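Glycoside hydrolase family 43 (Halothermothrix orenii, PDB 4QQS) is a thermostable glycosidase with alpha-L-arabinofuranosidase activity that probably cleaves O-glycosidic bonds in plant polysaccharides such as xylan. Local coordinates at residues Asn36-Lys40 with Phe71-Glu75; Trp66-Trp72 with Tyr87-Asn92; Val287-Arg291 with Thr305-Gly311. All coordinates share one frame; numbering follows the deposited sequence.

Interaction 1. Residues Asn36-Lys40 with Phe71-Glu75; sequences NRGFK and FWAPE. With NA (sodium ion), chain D.
F39 and P74 show how two blades of a propeller can pack with no direct hydrogen bond between the packed segments. The proline lies over one face of the phenyl ring in a CH-pi contact, its CB 3.8 Å from the ring centroid and 16° off the normal. With CG anti to its own carbonyl carbon (chi1 -53°), F39 drives its ring tip against the backbone of the other strand: CZ stands 3.5 Å from W72 N, which meets the ring edge, and 3.6 Å from F71 CB. The F71 side chain crosses F39 at about a right angle and packs one ring face against the backbone of residues 36-38, with R37 O over the ring centre.

Away from these buried rings the contact thins. N36 and R37 turn their side chains away, the latter to a salt bridge with D58, and a water spans G38 O and F71 O, 2.8 Å from each. Beyond the contact, E75 OE2 binds the sodium ion at 2.1 Å, as does H256. Strand 38-44 pairs with 51-58 in one blade and 72-79 with 82-90 in the next; the short segments 38-40 and 72-75, facing each other across the blades, cross at -62°.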
loop_
_atom_site.group_PDB
_atom_site.type_symbol
_atom_site.label_atom_id
_atom_site.label_comp_id
_atom_site.label_asym_id
_atom_site.label_seq_id
_atom_site.Cartn_x
_atom_site.Cartn_y
_atom_site.Cartn_z
ATOM N N ASN A 36 9.532 13.094 -7.675
ATOM C CA ASN A 36 10.939 13.458 -7.795
ATOM C C ASN A 36 11.582 13.793 -6.455
ATOM O O ASN A 36 12.792 14.003 -6.389
ATOM C CB ASN A 36 11.111 14.643 -8.740
ATOM C CG ASN A 36 10.784 14.302 -10.176
ATOM O OD1 ASN A 36 10.772 13.140 -10.571
ATOM N ND2 ASN A 36 10.550 15.327 -10.975
ATOM N N ARG A 37 10.792 13.837 -5.384
ATOM C CA ARG A 37 11.226 14.504 -4.162
ATOM C C ARG A 37 10.797 13.878 -2.819
ATOM O O ARG A 37 11.565 13.887 -1.857
ATOM C CB ARG A 37 10.746 15.970 -4.254
ATOM C CG ARG A 37 11.031 16.837 -3.056
ATOM C CD ARG A 37 10.630 18.271 -3.291
ATOM N NE ARG A 37 10.971 19.056 -2.122
ATOM C CZ ARG A 37 11.109 20.371 -2.112
ATOM N NH1 ARG A 37 10.948 21.070 -3.229
ATOM N NH2 ARG A 37 11.421 20.985 -0.981
ATOM N N GLY A 38 9.571 13.384 -2.708
ATOM C CA GLY A 38 9.087 12.955 -1.412
ATOM C C GLY A 38 7.598 12.686 -1.432
ATOM O O GLY A 38 7.026 12.359 -2.470
ATOM N N PHE A 39 6.970 12.813 -0.270
ATOM C CA PHE A 39 5.590 12.389 -0.096
ATOM C C PHE A 39 4.761 13.425 0.611
ATOM O O PHE A 39 5.095 13.854 1.717
ATOM C CB PHE A 39 5.527 11.060 0.672
ATOM C CG PHE A 39 6.392 10.007 0.057
ATOM C CD1 PHE A 39 5.998 9.382 -1.113
ATOM C CD2 PHE A 39 7.615 9.682 0.612
ATOM C CE1 PHE A 39 6.816 8.461 -1.722
ATOM C CE2 PHE A 39 8.451 8.763 0.006
ATOM C CZ PHE A 39 8.048 8.149 -1.163
ATOM N N LYS A 40 3.653 13.774 -0.030
ATOM C CA LYS A 40 2.627 14.598 0.572
ATOM C C LYS A 40 1.821 13.814 1.596
ATOM O O LYS A 40 1.697 12.586 1.537
ATOM C CB LYS A 40 1.687 15.130 -0.509
ATOM C CG LYS A 40 2.334 16.153 -1.426
ATOM C CD LYS A 40 1.439 16.563 -2.573
ATOM C CE LYS A 40 2.018 17.766 -3.302
ATOM N NZ LYS A 40 1.310 18.077 -4.567
ATOM N N PHE A 71 10.244 8.324 -6.052
ATOM C CA PHE A 71 9.786 8.216 -4.668
ATOM C C PHE A 71 8.371 7.652 -4.665
ATOM O O PHE A 71 7.434 8.338 -5.089
ATOM C CB PHE A 71 9.833 9.593 -3.980
ATOM C CG PHE A 71 11.225 10.038 -3.630
ATOM C CD1 PHE A 71 12.040 10.656 -4.574
ATOM C CD2 PHE A 71 11.742 9.830 -2.360
ATOM C CE1 PHE A 71 13.321 11.038 -4.245
ATOM C CE2 PHE A 71 13.026 10.218 -2.042
ATOM C CZ PHE A 71 13.804 10.817 -2.987
ATOM N N TRP A 72 8.225 6.400 -4.216
ATOM C CA TRP A 72 6.956 5.687 -4.303
ATOM C C TRP A 72 6.507 5.086 -2.983
ATOM O O TRP A 72 7.316 4.614 -2.175
ATOM C CB TRP A 72 7.021 4.519 -5.308
ATOM C CG TRP A 72 7.402 4.861 -6.702
ATOM C CD1 TRP A 72 7.347 6.081 -7.312
ATOM C CD2 TRP A 72 7.934 3.949 -7.665
ATOM N NE1 TRP A 72 7.823 5.981 -8.604
ATOM C CE2 TRP A 72 8.201 4.681 -8.839
ATOM C CE3 TRP A 72 8.216 2.585 -7.647
ATOM C CZ2 TRP A 72 8.733 4.087 -9.985
ATOM C CZ3 TRP A 72 8.752 2.002 -8.782
ATOM C CH2 TRP A 72 9.009 2.752 -9.931
ATOM N N ALA A 73 5.185 5.052 -2.841
ATOM C CA ALA A 73 4.430 4.167 -1.941
ATOM C C ALA A 73 4.882 4.213 -0.483
ATOM O O ALA A 73 5.365 3.219 0.070
ATOM C CB ALA A 73 4.403 2.741 -2.489
ATOM N N PRO A 74 4.669 5.366 0.159
ATOM C CA PRO A 74 5.014 5.530 1.566
ATOM C C PRO A 74 3.993 4.851 2.467
ATOM O O PRO A 74 2.798 4.861 2.158
ATOM C CB PRO A 74 4.942 7.044 1.750
ATOM C CG PRO A 74 3.846 7.457 0.831
ATOM C CD PRO A 74 4.010 6.560 -0.390
ATOM N N GLU A 75 4.449 4.302 3.581
ATOM C CA GLU A 75 3.540 3.770 4.592
ATOM C C GLU A 75 4.061 4.181 5.948
ATOM O O GLU A 75 5.270 4.213 6.161
ATOM C CB GLU A 75 3.450 2.264 4.527
ATOM C CG GLU A 75 2.903 1.727 3.243
ATOM C CD GLU A 75 2.324 0.310 3.429
ATOM O OE1 GLU A 75 2.284 -0.199 4.564
ATOM O OE2 GLU A 75 1.911 -0.311 2.441
HETATM NA NA NA D . 1.484 -0.197 0.402
HETATM O O HOH W 1 6.008 10.585 -4.334
HETATM O O HOH W 2 3.606 0.499 0.147
HETATM O O HOH W 3 -0.691 -1.450 -0.278
HETATM O O HOH W 4 0.462 1.650 0.853
HETATM O O HOH W 5 2.671 -2.223 0.058
#

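Interaction 2. Residues Trp66-Trp72 with Tyr87-Asn92; sequences WGTEDFW and YSARDN
W72 and S88 form an antiparallel hydrogen-bonded pair where the first two strands of a beta-propeller blade meet, and residues 66-71 carry the contact onward as an irregular loop beside strand 82-90. The backbone bonds come first. W72 N gives to S88 O at 3.0 Å and S88 N returns to W72 O; farther out R90 N points almost straight at E69 O (176°), and R90 O receives T68 N. Between these, A89 and F71 approach through CA-H...O contacts to D70 O and S88 O.

Charge is concentrated around R90. Its CG lies anti to the backbone N, and the chain then bends at chi3 (-58°), which turns the guanidinium side-on to D70. NE and NH2 both grip the single oxygen OD2, which lies near the guanidinium plane; NE, at 2.8 Å, meets it nearly along its C-O axis, whereas NH2 comes from above the carboxylate plane. E69 OE2 adds only a long salt bridge, and R90 NH1 is held by G94 O.

Apolar contacts fill the other side. A89 CB sits over the centre of the F71 ring, 3.7 Å from its centroid, while Y87 CE2 touches F71 CE2 and, in the plane of the indole, the edge of W66. The Y87 hydroxyl is bonded to N112.

Waters bridge further polar atoms across the contact: one joins D70 O to S88 OG, another G67 N to D91 OD1. D91 OD2 is also held by a salt bridge to K97. At the outer end W66 NE1 makes a weak bond to D91 OD2, at 3.2 Å and 148°.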
loop_
_atom_site.group_PDB
_atom_site.type_symbol
_atom_site.label_atom_id
_atom_site.label_comp_id
_atom_site.label_asym_id
_atom_site.label_seq_id
_atom_site.Cartn_x
_atom_site.Cartn_y
_atom_site.Cartn_z
ATOM N N TRP A 66 18.749 11.410 0.605
ATOM C CA TRP A 66 18.840 10.128 -0.073
ATOM C C TRP A 66 17.723 9.961 -1.095
ATOM O O TRP A 66 16.588 10.362 -0.863
ATOM C CB TRP A 66 18.784 8.986 0.953
ATOM C CG TRP A 66 18.959 7.663 0.305
ATOM C CD1 TRP A 66 20.140 7.074 -0.038
ATOM C CD2 TRP A 66 17.928 6.771 -0.135
ATOM N NE1 TRP A 66 19.912 5.874 -0.648
ATOM C CE2 TRP A 66 18.563 5.665 -0.729
ATOM C CE3 TRP A 66 16.527 6.797 -0.082
ATOM C CZ2 TRP A 66 17.855 4.604 -1.266
ATOM C CZ3 TRP A 66 15.824 5.730 -0.616
ATOM C CH2 TRP A 66 16.489 4.649 -1.199
ATOM N N GLY A 67 18.054 9.336 -2.216
ATOM C CA GLY A 67 17.102 9.031 -3.265
ATOM C C GLY A 67 17.159 10.080 -4.348
ATOM O O GLY A 67 17.239 11.272 -4.053
ATOM N N THR A 68 17.126 9.650 -5.605
ATOM C CA THR A 68 17.313 10.565 -6.729
ATOM C C THR A 68 16.025 10.900 -7.475
ATOM O O THR A 68 15.923 11.972 -8.072
ATOM C CB THR A 68 18.332 10.028 -7.753
ATOM O OG1 THR A 68 17.831 8.835 -8.364
ATOM C CG2 THR A 68 19.663 9.740 -7.090
ATOM N N GLU A 69 15.067 9.984 -7.437
ATOM C CA GLU A 69 13.835 10.069 -8.200
ATOM C C GLU A 69 13.018 8.838 -7.838
ATOM O O GLU A 69 13.477 7.988 -7.072
ATOM C CB GLU A 69 14.121 10.095 -9.709
ATOM C CG GLU A 69 14.844 8.850 -10.209
ATOM C CD GLU A 69 15.076 8.834 -11.709
ATOM O OE1 GLU A 69 14.398 9.588 -12.441
ATOM O OE2 GLU A 69 15.931 8.044 -12.158
ATOM N N ASP A 70 11.819 8.748 -8.398
ATOM C CA ASP A 70 10.973 7.564 -8.234
ATOM C C ASP A 70 10.658 7.276 -6.757
ATOM O O ASP A 70 10.747 6.141 -6.285
ATOM C CB ASP A 70 11.600 6.343 -8.918
ATOM C CG ASP A 70 11.692 6.499 -10.436
ATOM O OD1 ASP A 70 10.733 7.029 -11.049
ATOM O OD2 ASP A 70 12.716 6.081 -11.019
ATOM N N PHE A 71 10.244 8.324 -6.052
ATOM C CA PHE A 71 9.786 8.216 -4.668
ATOM C C PHE A 71 8.371 7.652 -4.665
ATOM O O PHE A 71 7.434 8.338 -5.089
ATOM C CB PHE A 71 9.833 9.593 -3.980
ATOM C CG PHE A 71 11.225 10.038 -3.630
ATOM C CD1 PHE A 71 12.040 10.656 -4.574
ATOM C CD2 PHE A 71 11.742 9.830 -2.360
ATOM C CE1 PHE A 71 13.321 11.038 -4.245
ATOM C CE2 PHE A 71 13.026 10.218 -2.042
ATOM C CZ PHE A 71 13.804 10.817 -2.987
ATOM N N TRP A 72 8.225 6.400 -4.216
ATOM C CA TRP A 72 6.956 5.687 -4.303
ATOM C C TRP A 72 6.507 5.086 -2.983
ATOM O O TRP A 72 7.316 4.614 -2.175
ATOM C CB TRP A 72 7.021 4.519 -5.308
ATOM C CG TRP A 72 7.402 4.861 -6.702
ATOM C CD1 TRP A 72 7.347 6.081 -7.312
ATOM C CD2 TRP A 72 7.934 3.949 -7.665
ATOM N NE1 TRP A 72 7.823 5.981 -8.604
ATOM C CE2 TRP A 72 8.201 4.681 -8.839
ATOM C CE3 TRP A 72 8.216 2.585 -7.647
ATOM C CZ2 TRP A 72 8.733 4.087 -9.985
ATOM C CZ3 TRP A 72 8.752 2.002 -8.782
ATOM C CH2 TRP A 72 9.009 2.752 -9.931
ATOM N N TYR A 87 9.436 3.686 2.570
ATOM C CA TYR A 87 9.201 4.158 1.219
ATOM C C TYR A 87 10.295 3.595 0.344
ATOM O O TYR A 87 11.269 3.031 0.851
ATOM C CB TYR A 87 9.191 5.688 1.149
ATOM C CG TYR A 87 10.495 6.391 1.483
ATOM C CD1 TYR A 87 10.836 6.700 2.794
ATOM C CD2 TYR A 87 11.371 6.787 0.480
ATOM C CE1 TYR A 87 11.997 7.397 3.097
ATOM C CE2 TYR A 87 12.532 7.482 0.769
ATOM C CZ TYR A 87 12.842 7.783 2.078
ATOM O OH TYR A 87 14.000 8.488 2.325
ATOM N N SER A 88 10.189 3.797 -0.969
ATOM C CA SER A 88 11.295 3.463 -1.847
ATOM C C SER A 88 11.619 4.638 -2.754
ATOM O O SER A 88 10.784 5.506 -3.000
ATOM C CB SER A 88 11.022 2.185 -2.649
ATOM O OG SER A 88 9.921 2.336 -3.524
ATOM N N ALA A 89 12.854 4.647 -3.227
ATOM C CA ALA A 89 13.314 5.611 -4.216
ATOM C C ALA A 89 14.472 4.980 -4.965
ATOM O O ALA A 89 15.034 3.967 -4.543
ATOM C CB ALA A 89 13.751 6.927 -3.553
ATOM N N ARG A 90 14.858 5.601 -6.076
ATOM C CA ARG A 90 15.992 5.127 -6.853
ATOM C C ARG A 90 17.293 5.691 -6.282
ATOM O O ARG A 90 17.427 6.892 -6.072
ATOM C CB ARG A 90 15.856 5.516 -8.336
ATOM C CG ARG A 90 16.768 4.700 -9.242
ATOM C CD ARG A 90 16.479 4.918 -10.717
ATOM N NE ARG A 90 15.102 4.605 -11.084
ATOM C CZ ARG A 90 14.628 3.390 -11.341
ATOM N NH1 ARG A 90 15.404 2.318 -11.259
ATOM N NH2 ARG A 90 13.345 3.241 -11.658
ATOM N N ASP A 91 18.247 4.806 -6.019
ATOM C CA ASP A 91 19.530 5.228 -5.473
ATOM C C ASP A 91 20.451 5.635 -6.626
ATOM O O ASP A 91 20.115 5.478 -7.806
ATOM C CB ASP A 91 20.151 4.096 -4.650
ATOM C CG ASP A 91 21.031 4.595 -3.510
ATOM O OD1 ASP A 91 21.420 5.785 -3.496
ATOM O OD2 ASP A 91 21.327 3.777 -2.609
ATOM N N ASN A 92 21.622 6.159 -6.284
ATOM C CA ASN A 92 22.582 6.610 -7.285
ATOM C C ASN A 92 23.035 5.502 -8.227
ATOM O O ASN A 92 23.384 5.763 -9.379
ATOM C CB ASN A 92 23.791 7.243 -6.602
ATOM C CG ASN A 92 23.450 8.557 -5.948
ATOM O OD1 ASN A 92 22.960 9.479 -6.602
ATOM N ND2 ASN A 92 23.673 8.644 -4.647
HETATM O O HOH W 6 15.389 10.908 1.514
HETATM O O HOH W 7 20.447 8.453 -3.309
HETATM O O HOH W 8 10.648 3.478 -5.819
HETATM O O HOH W 9 7.744 1.823 -2.198
#

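Interaction 3. Residues Val287-Arg291 with Thr305-Gly311; sequences VNIDR and TRSPQPG
D290 and T305 meet through a carboxylate that uses both oxygens against one residue. T305 OG1 gives its proton to the syn lone pair of D290 OD1 at 2.7 Å, and T305 N donates to D290 OD2 at 2.9 Å, also on the syn side but tilted 26° out of the carboxylate plane. The threonine can do this because OG1 lies between its own backbone N and carbonyl carbon (chi1 67°), which brings hydroxyl and amide N-H to the same carboxylate. The Y5 hydroxyl bonds to OD1 and that of Y272 to OD2 as well, so this buried acid is held from several directions, and its negative charge is probably stabilised by these bonds.

R291 works differently. Its chain is extended from CG to NE and ends by gripping P310 O end-on: NH1 and NH2 stand 2.9 and 3.0 Å from that oxygen. Both reach it from the same face of the carbonyl plane, NH1 only tilted from it and NH2 well above it, while the oxygen lies almost exactly within the guanidinium plane. NH2 adds a weak bond to G311 O, and a water links NH1 to Q309 OE1. E267 forms a salt bridge with NE.

R306, by contrast, is bent at chi2 and chi3, which lays its guanidinium nearly parallel to the amide of N288. NH1 and N288 OD1 approach to 3.3 Å at an angle too poor for a hydrogen bond, and N288 ND2 is instead held by T274.

Polar side chains of strand 285-295 thus fasten the C-terminal segment after strand 298-302 against a four-stranded antiparallel sheet, a blade of the five-bladed beta-propeller of family 43.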
loop_
_atom_site.group_PDB
_atom_site.type_symbol
_atom_site.label_atom_id
_atom_site.label_comp_id
_atom_site.label_asym_id
_atom_site.label_seq_id
_atom_site.Cartn_x
_atom_site.Cartn_y
_atom_site.Cartn_z
ATOM N N VAL A 287 -8.007 9.053 -5.020
ATOM C CA VAL A 287 -8.272 8.334 -3.790
ATOM C C VAL A 287 -9.751 7.993 -3.628
ATOM O O VAL A 287 -10.625 8.823 -3.904
ATOM C CB VAL A 287 -7.807 9.192 -2.587
ATOM C CG1 VAL A 287 -8.099 8.499 -1.270
ATOM C CG2 VAL A 287 -6.318 9.510 -2.686
ATOM N N ASN A 288 -10.017 6.783 -3.138
ATOM C CA ASN A 288 -11.363 6.259 -2.919
ATOM C C ASN A 288 -11.399 5.481 -1.625
ATOM O O ASN A 288 -10.375 4.950 -1.182
ATOM C CB ASN A 288 -11.773 5.299 -4.030
ATOM C CG ASN A 288 -11.633 5.902 -5.396
ATOM O OD1 ASN A 288 -12.544 6.548 -5.905
ATOM N ND2 ASN A 288 -10.462 5.761 -5.974
ATOM N N ILE A 289 -12.588 5.379 -1.035
ATOM C CA ILE A 289 -12.812 4.505 0.109
ATOM C C ILE A 289 -14.040 3.645 -0.131
ATOM O O ILE A 289 -14.962 4.037 -0.857
ATOM C CB ILE A 289 -12.966 5.288 1.439
ATOM C CG1 ILE A 289 -14.270 6.095 1.476
ATOM C CG2 ILE A 289 -11.734 6.172 1.677
ATOM C CD1 ILE A 289 -14.472 6.831 2.774
ATOM N N ASP A 290 -14.080 2.468 0.483
ATOM C CA ASP A 290 -15.304 1.679 0.493
ATOM C C ASP A 290 -15.262 0.692 1.652
ATOM O O ASP A 290 -14.207 0.401 2.211
ATOM C CB ASP A 290 -15.537 0.953 -0.853
ATOM C CG ASP A 290 -16.317 1.786 -1.874
ATOM O OD1 ASP A 290 -17.361 2.380 -1.511
ATOM O OD2 ASP A 290 -15.905 1.796 -3.067
ATOM N N ARG A 291 -16.433 0.182 2.018
ATOM C CA ARG A 291 -16.557 -0.710 3.157
ATOM C C ARG A 291 -15.960 -2.081 2.873
ATOM O O ARG A 291 -16.185 -2.651 1.814
ATOM C CB ARG A 291 -18.025 -0.829 3.569
ATOM C CG ARG A 291 -18.512 0.435 4.254
ATOM C CD ARG A 291 -20.006 0.389 4.644
ATOM N NE ARG A 291 -20.264 1.466 5.603
ATOM C CZ ARG A 291 -20.526 2.733 5.300
ATOM N NH1 ARG A 291 -20.724 3.122 4.049
ATOM N NH2 ARG A 291 -20.617 3.621 6.276
ATOM N N THR A 305 -17.636 1.885 -5.439
ATOM C CA THR A 305 -18.793 2.757 -5.596
ATOM C C THR A 305 -18.408 4.117 -6.150
ATOM O O THR A 305 -17.296 4.608 -5.956
ATOM C CB THR A 305 -19.534 2.995 -4.271
ATOM O OG1 THR A 305 -18.708 3.753 -3.382
ATOM C CG2 THR A 305 -19.958 1.702 -3.630
ATOM N N ARG A 306 -19.374 4.725 -6.838
ATOM C CA ARG A 306 -19.279 6.107 -7.302
ATOM C C ARG A 306 -20.627 6.795 -7.186
ATOM O O ARG A 306 -20.999 7.580 -8.047
ATOM C CB ARG A 306 -18.842 6.153 -8.760
ATOM C CG ARG A 306 -17.404 5.859 -8.950
ATOM C CD ARG A 306 -16.583 7.022 -8.522
ATOM N NE ARG A 306 -15.759 7.501 -9.623
ATOM C CZ ARG A 306 -14.474 7.201 -9.793
ATOM N NH1 ARG A 306 -13.830 6.412 -8.931
ATOM N NH2 ARG A 306 -13.821 7.705 -10.828
ATOM N N SER A 307 -21.359 6.472 -6.134
ATOM C CA SER A 307 -22.643 7.086 -5.840
ATOM C C SER A 307 -22.665 7.331 -4.341
ATOM O O SER A 307 -21.850 6.772 -3.622
ATOM C CB SER A 307 -23.779 6.153 -6.238
ATOM O OG SER A 307 -23.672 4.908 -5.574
ATOM N N PRO A 308 -23.590 8.165 -3.860
ATOM C CA PRO A 308 -23.587 8.494 -2.430
ATOM C C PRO A 308 -23.737 7.276 -1.510
ATOM O O PRO A 308 -24.658 6.470 -1.691
ATOM C CB PRO A 308 -24.791 9.427 -2.292
ATOM C CG PRO A 308 -24.927 10.043 -3.636
ATOM C CD PRO A 308 -24.580 8.962 -4.602
ATOM N N GLN A 309 -22.843 7.176 -0.531
ATOM C CA GLN A 309 -22.830 6.081 0.432
ATOM C C GLN A 309 -22.934 6.662 1.827
ATOM O O GLN A 309 -22.484 7.779 2.053
ATOM C CB GLN A 309 -21.513 5.309 0.354
ATOM C CG GLN A 309 -21.192 4.744 -1.001
ATOM C CD GLN A 309 -22.178 3.708 -1.457
ATOM O OE1 GLN A 309 -22.465 2.741 -0.747
ATOM N NE2 GLN A 309 -22.715 3.900 -2.657
ATOM N N PRO A 310 -23.484 5.892 2.780
ATOM C CA PRO A 310 -23.479 6.358 4.168
ATOM C C PRO A 310 -22.065 6.681 4.634
ATOM O O PRO A 310 -21.119 5.938 4.358
ATOM C CB PRO A 310 -24.053 5.169 4.945
ATOM C CG PRO A 310 -24.890 4.446 3.950
ATOM C CD PRO A 310 -24.148 4.585 2.652
ATOM N N GLY A 311 -21.919 7.805 5.319
ATOM C CA GLY A 311 -20.620 8.227 5.801
ATOM C C GLY A 311 -19.985 7.192 6.716
ATOM O O GLY A 311 -20.694 6.438 7.372
HETATM O O HOH W 10 -21.106 1.760 1.476
#

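In the fold
Interactions 1 and 2 adjoin one another and share F71 and W72: F71 reaches the neighbouring blade in the first and its own blade in the second, and F39 CE2 lies 3.4 Å from Y87 CB where they meet. Interaction 1 is the more buried, made of rings and a proline, and leads toward the sodium ion and the probable catalytic D17. Interaction 2, within a single blade, runs from that apolar interior outward to charged and water-linked groups. Interaction 3 lies on the opposite side of the chain's centre from interaction 2, about 33 Å between centres; partly buried, it fastens a C-terminal loop with polar side chains, mostly by bonds to backbone atoms.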